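Local coordinates for lambda phage protein with carbohydrate-binding module (Shewanella oneidensis, PDB 2A5Z) that is of unknown function but binds magnesium and, from its jelly-roll fold with a carbohydrate-binding module, may bind carbohydrate, at residues M107-F112 / A216-A221; S116-T121 / F189-D194; T136-T141 / S151-E156; D195-T200 / Y210-T215. All blocks are in the same frame, centred on the assembly; numbering follows the deposited sequence.

Contact 1: residues M107-F112 / A216-A221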
loop_
_atom_site.group_PDB
_atom_site.type_symbol
_atom_site.label_atom_id
_atom_site.label_comp_id
_atom_site.label_asym_id
_atom_site.label_seq_id
_atom_site.Cartn_x
_atom_site.Cartn_y
_atom_site.Cartn_z
HETATM N N MSE C 107 -1.473 3.009 -14.630
HETATM C CA MSE C 107 -0.763 1.717 -14.599
HETATM C C MSE C 107 0.015 1.505 -15.906
HETATM O O MSE C 107 -0.218 2.208 -16.903
HETATM C CB MSE C 107 -1.744 0.555 -14.334
HETATM C CG MSE C 107 -2.373 0.549 -12.906
HETATM SE SE MSE C 107 -3.301 -0.937 -12.457
HETATM C CE MSE C 107 -1.934 -2.068 -12.161
ATOM N N LEU C 108 0.941 0.548 -15.899
ATOM C CA LEU C 108 1.713 0.187 -17.093
ATOM C C LEU C 108 0.851 -0.553 -18.116
ATOM O O LEU C 108 -0.023 -1.346 -17.748
ATOM C CB LEU C 108 2.919 -0.690 -16.716
ATOM C CG LEU C 108 4.006 -0.050 -15.851
ATOM C CD1 LEU C 108 4.840 -1.121 -15.124
ATOM C CD2 LEU C 108 4.895 0.908 -16.658
HETATM N N MSE C 109 1.119 -0.313 -19.399
HETATM C CA MSE C 109 0.349 -0.942 -20.482
HETATM C C MSE C 109 0.738 -2.396 -20.745
HETATM O O MSE C 109 -0.102 -3.188 -21.202
HETATM C CB MSE C 109 0.446 -0.101 -21.763
HETATM C CG MSE C 109 -0.020 1.361 -21.552
HETATM SE SE MSE C 109 -0.201 2.389 -23.031
HETATM C CE MSE C 109 -1.578 1.517 -23.784
ATOM N N ALA C 110 1.988 -2.751 -20.436
ATOM C CA ALA C 110 2.518 -4.100 -20.700
ATOM C C ALA C 110 1.678 -5.219 -20.093
ATOM O O ALA C 110 1.584 -6.312 -20.650
ATOM C CB ALA C 110 3.968 -4.214 -20.219
ATOM N N ILE C 111 1.066 -4.928 -18.949
ATOM C CA ILE C 111 0.271 -5.914 -18.229
ATOM C C ILE C 111 -1.185 -5.957 -18.699
ATOM O O ILE C 111 -1.958 -6.810 -18.269
ATOM C CB ILE C 111 0.349 -5.691 -16.686
ATOM C CG1 ILE C 111 -0.231 -4.329 -16.299
ATOM C CG2 ILE C 111 1.801 -5.857 -16.187
ATOM C CD1 ILE C 111 -0.523 -4.178 -14.813
ATOM N N PHE C 112 -1.558 -5.018 -19.569
ATOM C CA PHE C 112 -2.909 -4.980 -20.129
ATOM C C PHE C 112 -2.822 -5.048 -21.660
ATOM O O PHE C 112 -3.028 -4.047 -22.346
ATOM C CB PHE C 112 -3.674 -3.724 -19.677
ATOM C CG PHE C 112 -3.847 -3.607 -18.176
ATOM C CD1 PHE C 112 -4.526 -4.589 -17.453
ATOM C CD2 PHE C 112 -3.338 -2.504 -17.491
ATOM C CE1 PHE C 112 -4.683 -4.485 -16.066
ATOM C CE2 PHE C 112 -3.499 -2.384 -16.112
ATOM C CZ PHE C 112 -4.170 -3.374 -15.395
ATOM N N ALA C 216 -8.533 3.843 -35.593
ATOM C CA ALA C 216 -7.208 3.257 -35.491
ATOM C C ALA C 216 -6.933 2.776 -34.067
ATOM O O ALA C 216 -7.648 3.145 -33.126
ATOM C CB ALA C 216 -6.165 4.261 -35.927
ATOM N N ALA C 217 -5.893 1.954 -33.918
ATOM C CA ALA C 217 -5.489 1.441 -32.610
ATOM C C ALA C 217 -4.976 2.567 -31.712
ATOM O O ALA C 217 -4.384 3.536 -32.197
ATOM C CB ALA C 217 -4.435 0.368 -32.768
HETATM N N MSE C 218 -5.206 2.426 -30.406
HETATM C CA MSE C 218 -4.728 3.381 -29.410
HETATM C C MSE C 218 -3.206 3.562 -29.449
HETATM O O MSE C 218 -2.476 2.680 -29.944
HETATM C CB MSE C 218 -5.178 2.942 -28.004
HETATM C CG MSE C 218 -4.379 1.779 -27.374
HETATM SE SE MSE C 218 -4.900 1.340 -25.685
HETATM C CE MSE C 218 -6.449 0.520 -26.037
ATOM N N PHE C 219 -2.727 4.699 -28.936
ATOM C CA PHE C 219 -1.308 4.833 -28.611
ATOM C C PHE C 219 -0.930 3.806 -27.537
ATOM O O PHE C 219 -1.599 3.693 -26.508
ATOM C CB PHE C 219 -0.942 6.246 -28.112
ATOM C CG PHE C 219 0.410 6.304 -27.425
ATOM C CD1 PHE C 219 1.582 6.036 -28.141
ATOM C CD2 PHE C 219 0.506 6.583 -26.061
ATOM C CE1 PHE C 219 2.828 6.055 -27.514
ATOM C CE2 PHE C 219 1.747 6.616 -25.419
ATOM C CZ PHE C 219 2.913 6.349 -26.146
ATOM N N ARG C 220 0.157 3.081 -27.781
ATOM C CA ARG C 220 0.632 2.074 -26.851
ATOM C C ARG C 220 2.151 2.064 -26.814
ATOM O O ARG C 220 2.795 2.096 -27.852
ATOM C CB ARG C 220 0.107 0.687 -27.236
ATOM C CG ARG C 220 0.618 -0.435 -26.329
ATOM C CD ARG C 220 0.098 -1.817 -26.738
ATOM N NE ARG C 220 -1.287 -2.051 -26.307
ATOM C CZ ARG C 220 -1.647 -2.488 -25.099
ATOM N NH1 ARG C 220 -0.742 -2.739 -24.163
ATOM N NH2 ARG C 220 -2.924 -2.675 -24.827
ATOM N N ALA C 221 2.703 2.045 -25.605
ATOM C CA ALA C 221 4.107 1.714 -25.375
ATOM C C ALA C 221 4.145 0.797 -24.168
ATOM O O ALA C 221 3.708 1.178 -23.070
ATOM C CB ALA C 221 4.941 2.964 -25.144
HETATM O O HOH W 1 2.967 1.542 -20.219
#

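Contact 2: residues S116-T121 / F189-D194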
loop_
_atom_site.group_PDB
_atom_site.type_symbol
_atom_site.label_atom_id
_atom_site.label_comp_id
_atom_site.label_asym_id
_atom_site.label_seq_id
_atom_site.Cartn_x
_atom_site.Cartn_y
_atom_site.Cartn_z
ATOM N N SER C 116 -6.850 -8.282 -22.898
ATOM C CA SER C 116 -7.279 -8.051 -21.514
ATOM C C SER C 116 -8.561 -7.215 -21.424
ATOM O O SER C 116 -9.249 -7.234 -20.393
ATOM C CB SER C 116 -6.172 -7.364 -20.709
ATOM O OG SER C 116 -5.999 -6.012 -21.108
ATOM N N GLU C 117 -8.859 -6.478 -22.500
ATOM C CA GLU C 117 -10.046 -5.609 -22.582
ATOM C C GLU C 117 -10.189 -4.747 -21.330
ATOM O O GLU C 117 -11.266 -4.658 -20.727
ATOM C CB GLU C 117 -11.319 -6.419 -22.814
ATOM C CG GLU C 117 -11.288 -7.279 -24.058
ATOM C CD GLU C 117 -12.614 -7.972 -24.317
ATOM O OE1 GLU C 117 -12.675 -9.215 -24.214
ATOM O OE2 GLU C 117 -13.597 -7.273 -24.620
ATOM N N LEU C 118 -9.080 -4.122 -20.951
ATOM C CA LEU C 118 -9.019 -3.226 -19.807
ATOM C C LEU C 118 -10.119 -2.169 -19.869
ATOM O O LEU C 118 -10.397 -1.585 -20.927
ATOM C CB LEU C 118 -7.636 -2.559 -19.736
ATOM C CG LEU C 118 -7.396 -1.448 -18.705
ATOM C CD1 LEU C 118 -7.258 -2.008 -17.299
ATOM C CD2 LEU C 118 -6.161 -0.625 -19.055
ATOM N N GLU C 119 -10.740 -1.951 -18.718
ATOM C CA GLU C 119 -11.723 -0.903 -18.533
ATOM C C GLU C 119 -11.220 0.037 -17.445
ATOM O O GLU C 119 -10.864 -0.402 -16.352
ATOM C CB GLU C 119 -13.045 -1.535 -18.110
ATOM C CG GLU C 119 -14.253 -0.687 -18.344
ATOM C CD GLU C 119 -15.524 -1.481 -18.172
ATOM O OE1 GLU C 119 -15.698 -2.499 -18.880
ATOM O OE2 GLU C 119 -16.342 -1.097 -17.312
ATOM N N VAL C 120 -11.162 1.325 -17.755
ATOM C CA VAL C 120 -10.739 2.326 -16.781
ATOM C C VAL C 120 -11.872 3.328 -16.569
ATOM O O VAL C 120 -12.387 3.896 -17.533
ATOM C CB VAL C 120 -9.447 3.065 -17.223
ATOM C CG1 VAL C 120 -9.029 4.128 -16.176
ATOM C CG2 VAL C 120 -8.313 2.079 -17.481
ATOM N N THR C 121 -12.272 3.519 -15.312
ATOM C CA THR C 121 -13.320 4.469 -14.974
ATOM C C THR C 121 -12.765 5.559 -14.060
ATOM O O THR C 121 -12.078 5.255 -13.090
ATOM C CB THR C 121 -14.527 3.773 -14.317
ATOM O OG1 THR C 121 -14.931 2.654 -15.125
ATOM C CG2 THR C 121 -15.703 4.737 -14.184
ATOM N N PHE C 189 -13.117 4.388 -20.184
ATOM C CA PHE C 189 -12.271 4.073 -21.319
ATOM C C PHE C 189 -12.299 2.540 -21.461
ATOM O O PHE C 189 -12.124 1.819 -20.484
ATOM C CB PHE C 189 -10.855 4.628 -21.079
ATOM C CG PHE C 189 -9.835 4.201 -22.113
ATOM C CD1 PHE C 189 -9.394 5.095 -23.078
ATOM C CD2 PHE C 189 -9.306 2.905 -22.105
ATOM C CE1 PHE C 189 -8.444 4.712 -24.030
ATOM C CE2 PHE C 189 -8.369 2.504 -23.055
ATOM C CZ PHE C 189 -7.934 3.407 -24.016
ATOM N N LYS C 190 -12.563 2.046 -22.668
ATOM C CA LYS C 190 -12.683 0.601 -22.891
ATOM C C LYS C 190 -11.732 0.132 -23.992
ATOM O O LYS C 190 -11.830 0.565 -25.137
ATOM C CB LYS C 190 -14.142 0.221 -23.203
ATOM C CG LYS C 190 -14.411 -1.280 -23.437
ATOM C CD LYS C 190 -13.982 -2.142 -22.255
ATOM C CE LYS C 190 -14.672 -3.496 -22.284
ATOM N NZ LYS C 190 -13.933 -4.421 -21.390
HETATM N N MSE C 191 -10.802 -0.741 -23.619
HETATM C CA MSE C 191 -9.848 -1.353 -24.549
HETATM C C MSE C 191 -10.568 -2.437 -25.342
HETATM O O MSE C 191 -11.203 -3.318 -24.768
HETATM C CB MSE C 191 -8.677 -1.946 -23.753
HETATM C CG MSE C 191 -7.564 -2.636 -24.552
HETATM SE SE MSE C 191 -6.173 -3.207 -23.510
HETATM C CE MSE C 191 -5.493 -1.653 -22.925
ATOM N N LEU C 192 -10.477 -2.360 -26.663
ATOM C CA LEU C 192 -11.131 -3.329 -27.532
ATOM C C LEU C 192 -10.108 -4.395 -27.928
ATOM O O LEU C 192 -8.897 -4.164 -27.827
ATOM C CB LEU C 192 -11.762 -2.632 -28.749
ATOM C CG LEU C 192 -12.720 -1.460 -28.449
ATOM C CD1 LEU C 192 -13.217 -0.801 -29.739
ATOM C CD2 LEU C 192 -13.917 -1.857 -27.598
ATOM N N THR C 193 -10.597 -5.556 -28.359
ATOM C CA THR C 193 -9.736 -6.724 -28.631
ATOM C C THR C 193 -8.737 -6.535 -29.787
ATOM O O THR C 193 -7.793 -7.322 -29.922
ATOM C CB THR C 193 -10.563 -8.026 -28.879
ATOM O OG1 THR C 193 -11.571 -7.786 -29.868
ATOM C CG2 THR C 193 -11.226 -8.505 -27.595
ATOM N N ASP C 194 -8.961 -5.515 -30.619
ATOM C CA ASP C 194 -8.032 -5.144 -31.694
ATOM C C ASP C 194 -7.159 -3.923 -31.338
ATOM O O ASP C 194 -6.467 -3.372 -32.198
ATOM C CB ASP C 194 -8.792 -4.904 -33.002
ATOM C CG ASP C 194 -9.876 -3.828 -32.873
ATOM O OD1 ASP C 194 -10.062 -3.263 -31.771
ATOM O OD2 ASP C 194 -10.558 -3.549 -33.883
HETATM O O HOH W 2 -13.581 -4.731 -25.219
#

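Contact 3: residues T136-T141 / S151-E156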
loop_
_atom_site.group_PDB
_atom_site.type_symbol
_atom_site.label_atom_id
_atom_site.label_comp_id
_atom_site.label_asym_id
_atom_site.label_seq_id
_atom_site.Cartn_x
_atom_site.Cartn_y
_atom_site.Cartn_z
ATOM N N THR C 136 -5.975 17.399 -20.233
ATOM C CA THR C 136 -6.254 16.194 -19.466
ATOM C C THR C 136 -6.582 15.042 -20.419
ATOM O O THR C 136 -7.190 15.257 -21.468
ATOM C CB THR C 136 -7.431 16.432 -18.481
ATOM O OG1 THR C 136 -7.134 17.571 -17.668
ATOM C CG2 THR C 136 -7.654 15.234 -17.574
ATOM N N VAL C 137 -6.150 13.833 -20.059
ATOM C CA VAL C 137 -6.443 12.628 -20.834
ATOM C C VAL C 137 -6.929 11.502 -19.918
ATOM O O VAL C 137 -6.353 11.259 -18.859
ATOM C CB VAL C 137 -5.207 12.107 -21.632
ATOM C CG1 VAL C 137 -5.608 10.939 -22.540
ATOM C CG2 VAL C 137 -4.592 13.216 -22.472
ATOM N N ILE C 138 -8.006 10.841 -20.329
ATOM C CA ILE C 138 -8.388 9.557 -19.757
ATOM C C ILE C 138 -8.124 8.517 -20.859
ATOM O O ILE C 138 -8.835 8.456 -21.859
ATOM C CB ILE C 138 -9.850 9.555 -19.212
ATOM C CG1 ILE C 138 -9.969 10.501 -18.012
ATOM C CG2 ILE C 138 -10.251 8.168 -18.746
ATOM C CD1 ILE C 138 -11.087 11.521 -18.135
ATOM N N GLY C 139 -7.057 7.747 -20.675
ATOM C CA GLY C 139 -6.585 6.795 -21.669
ATOM C C GLY C 139 -5.086 6.607 -21.545
ATOM O O GLY C 139 -4.534 6.739 -20.453
ATOM N N SER C 140 -4.433 6.296 -22.665
ATOM C CA SER C 140 -2.985 6.121 -22.699
ATOM C C SER C 140 -2.291 7.454 -22.933
ATOM O O SER C 140 -2.862 8.371 -23.532
ATOM C CB SER C 140 -2.580 5.113 -23.771
ATOM O OG SER C 140 -2.961 5.547 -25.066
ATOM N N THR C 141 -1.058 7.561 -22.453
ATOM C CA THR C 141 -0.335 8.828 -22.501
ATOM C C THR C 141 1.160 8.649 -22.257
ATOM O O THR C 141 1.586 7.715 -21.565
ATOM C CB THR C 141 -0.934 9.877 -21.500
ATOM O OG1 THR C 141 -0.230 11.121 -21.615
ATOM C CG2 THR C 141 -0.878 9.384 -20.052
ATOM N N SER C 151 -4.123 8.909 -26.195
ATOM C CA SER C 151 -5.249 8.280 -26.848
ATOM C C SER C 151 -6.354 8.004 -25.817
ATOM O O SER C 151 -6.110 7.376 -24.782
ATOM C CB SER C 151 -4.770 7.003 -27.555
ATOM O OG SER C 151 -5.776 6.023 -27.565
ATOM N N GLY C 152 -7.557 8.506 -26.084
ATOM C CA GLY C 152 -8.686 8.314 -25.171
ATOM C C GLY C 152 -9.600 9.521 -25.190
ATOM O O GLY C 152 -9.781 10.142 -26.238
ATOM N N LEU C 153 -10.204 9.844 -24.050
ATOM C CA LEU C 153 -10.945 11.099 -23.940
ATOM C C LEU C 153 -9.974 12.212 -23.570
ATOM O O LEU C 153 -9.363 12.191 -22.497
ATOM C CB LEU C 153 -12.078 11.023 -22.920
ATOM C CG LEU C 153 -13.044 12.222 -22.982
ATOM C CD1 LEU C 153 -14.104 12.027 -24.073
ATOM C CD2 LEU C 153 -13.701 12.478 -21.633
ATOM N N ILE C 154 -9.824 13.167 -24.476
ATOM C CA ILE C 154 -8.914 14.281 -24.277
ATOM C C ILE C 154 -9.727 15.526 -23.932
ATOM O O ILE C 154 -10.776 15.771 -24.515
ATOM C CB ILE C 154 -8.039 14.520 -25.540
ATOM C CG1 ILE C 154 -7.181 13.281 -25.842
ATOM C CG2 ILE C 154 -7.153 15.781 -25.382
ATOM C CD1 ILE C 154 -6.799 13.143 -27.324
ATOM N N ILE C 155 -9.249 16.301 -22.967
ATOM C CA ILE C 155 -9.912 17.540 -22.601
ATOM C C ILE C 155 -8.909 18.677 -22.728
ATOM O O ILE C 155 -7.951 18.746 -21.967
ATOM C CB ILE C 155 -10.503 17.473 -21.162
ATOM C CG1 ILE C 155 -11.525 16.323 -21.053
ATOM C CG2 ILE C 155 -11.108 18.836 -20.756
ATOM C CD1 ILE C 155 -11.946 15.964 -19.634
ATOM N N GLU C 156 -9.122 19.544 -23.716
ATOM C CA GLU C 156 -8.328 20.762 -23.871
ATOM C C GLU C 156 -9.214 21.967 -23.595
ATOM O O GLU C 156 -10.230 22.164 -24.267
ATOM C CB GLU C 156 -7.733 20.864 -25.276
ATOM C CG GLU C 156 -6.827 19.702 -25.633
ATOM C CD GLU C 156 -6.226 19.817 -27.019
ATOM O OE1 GLU C 156 -6.894 20.351 -27.934
ATOM O OE2 GLU C 156 -5.081 19.360 -27.194
HETATM O O HOH W 3 -7.998 19.650 -19.073
#

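Contact 4: residues D195-T200 / Y210-T215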
loop_
_atom_site.group_PDB
_atom_site.type_symbol
_atom_site.label_atom_id
_atom_site.label_comp_id
_atom_site.label_asym_id
_atom_site.label_seq_id
_atom_site.Cartn_x
_atom_site.Cartn_y
_atom_site.Cartn_z
ATOM N N ASP C 195 -7.205 -3.522 -30.068
ATOM C CA ASP C 195 -6.427 -2.403 -29.504
ATOM C C ASP C 195 -6.964 -1.026 -29.885
ATOM O O ASP C 195 -6.334 -0.007 -29.609
ATOM C CB ASP C 195 -4.910 -2.522 -29.767
ATOM C CG ASP C 195 -4.063 -2.154 -28.533
ATOM O OD1 ASP C 195 -4.590 -2.157 -27.395
ATOM O OD2 ASP C 195 -2.852 -1.878 -28.698
ATOM N N ARG C 196 -8.137 -1.001 -30.510
ATOM C CA ARG C 196 -8.896 0.227 -30.632
ATOM C C ARG C 196 -9.478 0.516 -29.258
ATOM O O ARG C 196 -9.321 -0.288 -28.337
ATOM C CB ARG C 196 -10.009 0.084 -31.669
ATOM C CG ARG C 196 -9.521 -0.120 -33.098
ATOM C CD ARG C 196 -10.673 -0.042 -34.106
ATOM N NE ARG C 196 -11.710 -1.042 -33.866
ATOM C CZ ARG C 196 -13.002 -0.775 -33.677
ATOM N NH1 ARG C 196 -13.462 0.473 -33.712
ATOM N NH2 ARG C 196 -13.847 -1.770 -33.473
ATOM N N PHE C 197 -10.136 1.661 -29.110
ATOM C CA PHE C 197 -10.742 2.033 -27.836
ATOM C C PHE C 197 -12.094 2.710 -28.015
ATOM O O PHE C 197 -12.397 3.276 -29.073
ATOM C CB PHE C 197 -9.803 2.937 -27.030
ATOM C CG PHE C 197 -9.613 4.312 -27.624
ATOM C CD1 PHE C 197 -10.510 5.340 -27.347
ATOM C CD2 PHE C 197 -8.537 4.581 -28.466
ATOM C CE1 PHE C 197 -10.342 6.602 -27.895
ATOM C CE2 PHE C 197 -8.362 5.848 -29.006
ATOM C CZ PHE C 197 -9.269 6.857 -28.722
ATOM N N LYS C 198 -12.898 2.639 -26.964
ATOM C CA LYS C 198 -14.118 3.413 -26.865
ATOM C C LYS C 198 -14.058 4.215 -25.578
ATOM O O LYS C 198 -13.700 3.674 -24.526
ATOM C CB LYS C 198 -15.344 2.493 -26.880
ATOM C CG LYS C 198 -16.681 3.220 -26.747
ATOM C CD LYS C 198 -17.848 2.307 -27.073
ATOM C CE LYS C 198 -19.115 3.135 -27.257
ATOM N NZ LYS C 198 -20.184 2.397 -27.990
ATOM N N VAL C 199 -14.361 5.509 -25.668
ATOM C CA VAL C 199 -14.515 6.349 -24.474
ATOM C C VAL C 199 -15.943 6.854 -24.359
ATOM O O VAL C 199 -16.575 7.202 -25.362
ATOM C CB VAL C 199 -13.536 7.568 -24.410
ATOM C CG1 VAL C 199 -12.131 7.112 -24.035
ATOM C CG2 VAL C 199 -13.535 8.357 -25.712
ATOM N N THR C 200 -16.445 6.882 -23.131
ATOM C CA THR C 200 -17.782 7.395 -22.868
ATOM C C THR C 200 -17.729 8.359 -21.704
ATOM O O THR C 200 -17.184 8.032 -20.643
ATOM C CB THR C 200 -18.777 6.258 -22.576
ATOM O OG1 THR C 200 -18.743 5.323 -23.655
ATOM C CG2 THR C 200 -20.197 6.798 -22.432
ATOM N N TYR C 210 -21.659 11.688 -24.028
ATOM C CA TYR C 210 -20.803 11.657 -25.201
ATOM C C TYR C 210 -20.136 10.290 -25.275
ATOM O O TYR C 210 -19.802 9.718 -24.242
ATOM C CB TYR C 210 -19.733 12.750 -25.063
ATOM C CG TYR C 210 -18.686 12.775 -26.153
ATOM C CD1 TYR C 210 -18.898 13.491 -27.330
ATOM C CD2 TYR C 210 -17.471 12.087 -26.002
ATOM C CE1 TYR C 210 -17.931 13.524 -28.338
ATOM C CE2 TYR C 210 -16.492 12.119 -27.000
ATOM C CZ TYR C 210 -16.733 12.838 -28.166
ATOM O OH TYR C 210 -15.778 12.878 -29.157
ATOM N N SER C 211 -19.938 9.772 -26.485
ATOM C CA SER C 211 -19.044 8.624 -26.677
ATOM C C SER C 211 -18.294 8.698 -28.006
ATOM O O SER C 211 -18.774 9.288 -28.978
ATOM C CB SER C 211 -19.782 7.287 -26.540
ATOM O OG SER C 211 -20.448 6.953 -27.742
ATOM N N TYR C 212 -17.111 8.095 -28.027
ATOM C CA TYR C 212 -16.292 8.007 -29.231
ATOM C C TYR C 212 -15.649 6.629 -29.294
ATOM O O TYR C 212 -15.106 6.166 -28.299
ATOM C CB TYR C 212 -15.205 9.086 -29.213
ATOM C CG TYR C 212 -14.290 9.061 -30.414
ATOM C CD1 TYR C 212 -14.668 9.673 -31.603
ATOM C CD2 TYR C 212 -13.040 8.433 -30.358
ATOM C CE1 TYR C 212 -13.840 9.655 -32.718
ATOM C CE2 TYR C 212 -12.194 8.418 -31.474
ATOM C CZ TYR C 212 -12.615 9.035 -32.650
ATOM O OH TYR C 212 -11.812 9.043 -33.769
ATOM N N THR C 213 -15.734 5.982 -30.458
ATOM C CA THR C 213 -15.011 4.740 -30.736
ATOM C C THR C 213 -13.952 5.006 -31.807
ATOM O O THR C 213 -14.263 5.507 -32.891
ATOM C CB THR C 213 -15.962 3.607 -31.217
ATOM O OG1 THR C 213 -17.016 3.438 -30.268
ATOM C CG2 THR C 213 -15.218 2.278 -31.341
ATOM N N SER C 214 -12.703 4.672 -31.504
ATOM C CA SER C 214 -11.603 4.929 -32.432
ATOM C C SER C 214 -11.675 4.091 -33.722
ATOM O O SER C 214 -12.266 3.008 -33.746
ATOM C CB SER C 214 -10.251 4.755 -31.728
ATOM O OG SER C 214 -9.909 3.389 -31.575
ATOM N N THR C 215 -11.086 4.624 -34.791
ATOM C CA THR C 215 -10.913 3.900 -36.045
ATOM C C THR C 215 -9.589 3.144 -35.998
ATOM O O THR C 215 -9.531 1.954 -36.308
ATOM C CB THR C 215 -10.955 4.859 -37.266
ATOM O OG1 THR C 215 -12.265 5.434 -37.380
ATOM C CG2 THR C 215 -10.634 4.121 -38.564
#

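Contact 1: residues M107-F112 / A216-A221
Arg220 reaches from the loop 216-221 into the type I beta turn Met109-Phe112 and fastens to two of its carbonyls. NH2 and NH1 both point at Phe112 O, at 2.8 and 3.2 Å, while NH1 also meets Met109 O at 3.1 Å. All three bonds lie close to the guanidinium plane. Met109 O also takes the bond from Phe112 N that closes the turn, and the two donors come from opposite faces of its carbonyl plane. Packing is tightest where the selenomethionine chain of Met109, bent at its last torsion (chi3 67°), lays CE over the centre of the guanidinium face. Met109 CE also sits 3.5 Å from Phe219 O, and Met109 CE to Met218 SE is 3.8 Å. The Ala221 end is looser: a water accepts from Met109 N at 2.7 Å and lies 3.0 Å from Ala221 O, bridging the two backbones. Beyond the turn, Ile81 of a second subunit packs on Leu108 and Ala110. Arg220 also forms salt bridges to Asp195 through NE and to Asp222 through NH1. Carbonyls and carboxylates at its edge thus fix the guanidinium's orientation, and Asp195 and Asp222 probably balance its charge.

Contact 2: residues S116-T121 / F189-D194
The carboxylate of Glu117 has the methyl of Thr193 over one face, CG2 standing 3.6 Å from CD, and the two side chains run side by side. A water links Glu117 OE2 to Met191 O, at 2.6 and 2.8 Å. The other flat group, the Phe189 ring, meets the ring of Phe197 with the planes only about 15° from parallel. Nearer the backbone, Phe189 CB lies 4.4 Å from Val120 CB. Between these ends the backbones pair antiparallel: Val120 and Phe189 form a hydrogen-bonded pair, Glu119 and Lys190 a non-hydrogen-bonded one, and Met191 N donates to Leu118 O. These are neighbouring strands, 119-125 and 184-191, in the six-stranded sheet of the jelly roll. Val120 and Phe189 share the face turned to the interior, where Phe189 touches Ile228 of the other sheet; Glu119 and Lys190 share the opposite face. The Lys190 chain bends at chi2 (57°), which carries NZ over to Glu117 O, in the loop leading into the neighbouring strand, at 2.8 Å, the donor tilted 27° from the carbonyl plane. NZ also makes a long salt bridge of 3.6 Å to Glu119 OE1, so the ammonium is pinned chiefly by the backbone carbonyl. On the buried side the selenomethionine Met191 curls at chi3, bringing CE to 3.9 Å from Leu118 CB. Its SE passes 3.7 Å from Ser116 OG, a hydroxyl bonded to Pro113 O.

Contact 3: residues T136-T141 / S151-E156
Ser151 meets Ser140 as a hydrogen-bonded antiparallel pair, each backbone N answering the other's O, and its CB rests 3.4 Å from Ser140 OG. That hydroxyl has its stronger partner in Phe219 O of a neighbouring loop. Next comes Gly152, facing Gly139 with 4.4 Å between the two CA atoms. Both glycines are extended at positive phi (146° and 151°), where a CB would be jammed against the preceding carbonyl, so the backbone itself calls for glycine. A CB would also run into the other strand, at Ser151 O from Gly139 and at Ile138 O from Gly152. Instead, CA-H...O contacts form, Gly152 CA approaching Ile138 O at 3.3 Å and Gly139 CA approaching Ser151 O at 3.2 Å. The paired glycines mark a corner at which both chains turn together, consistent with the curled antiparallel sheet of a jelly roll. Past it Leu153 exchanges backbone bonds with Ile138, and their side chains just touch, CD1 of Ile138 lying 4.5 Å from CD2 of Leu153. Both face the six-stranded sheet, Ile138 on Val122 and Phe124, Leu153 on Val199 and Leu201. Ile154 turns to the opposite face, where its CG1 lies 4.3 Å from Val137 CG2 and Phe161 of the next strand packs against it. Ile155 returns to the Leu153 face and pairs with Thr136 by two backbone bonds. A water there donates to Ile155 O at 3.0 Å and also binds Thr136 OG1, whose hydroxyl is further bonded to Thr232 OG1.

Contact 4: residues D195-T200 / Y210-T215
A beta hairpin, strands 197-203 and 208-213, has its open end fastened by Arg196 and Phe197 on one side and Ser214 on the other. Arg196 NH1 donates to Ser214 O at 2.8 Å, with the nitrogen nearly along the C=O axis and the oxygen in the guanidinium plane. A bend at chi3 (-60°) swings the guanidinium over to this carbonyl; CD itself lies 3.2 Å from Thr215 O, while NE is held by a salt bridge to Asp194. Ser214 OG accepts from Phe197 N at 3.0 Å and donates to Ala216 O, so this buried hydroxyl is used in both roles. Phe197 CG stands between the backbone N and the carbonyl carbon (chi1 69°), which turns the ring under Ser214. CB of Ser214 makes a CH-pi contact over the ring face, 3.7 Å from its centroid and 21° off the normal. On the other side of the ring, Phe197 CE1 comes to the edge of the Tyr212 ring, 4.1 Å from CD2. Strand 208-213 is an outermost one of the six-stranded jelly-roll sheet within this chain. Its ladder begins with Ser214 N to Phe197 O at 2.8 Å and continues through Val199 and Tyr212, which bond in both directions. Their side chains share a face, with Val199 CG2 3.9 Å from Tyr212 CB, and the Tyr212 hydroxyl is hydrogen-bonded to Glu172 OE2. On the opposite face the extended, exposed Lys198 crosses Thr213, with CD 3.5 Å from OG1.

Contacts 2 and 4 lie side by side in one sheet, centres 10 Å apart, joined where Lys190 N meets Lys198 O at 2.7 Å. Contact 3 belongs to the facing sheet: Phe189 of contact 2 brings CD1 to 3.6 Å from Gly139 CA, and Val199 of contact 4 brings CG1 to 3.3 Å from Leu153 N. Contact 1 closes a chain loop that holds the other three; its Met218 N lies 2.8 Å from Asp195 O of contact 4. The magnesium sites stand apart: the Phe112 side chain is about 12 Å from a bound magnesium ion, and that of Ile138 about 11 Å from the side chain of the magnesium ligand Asp247.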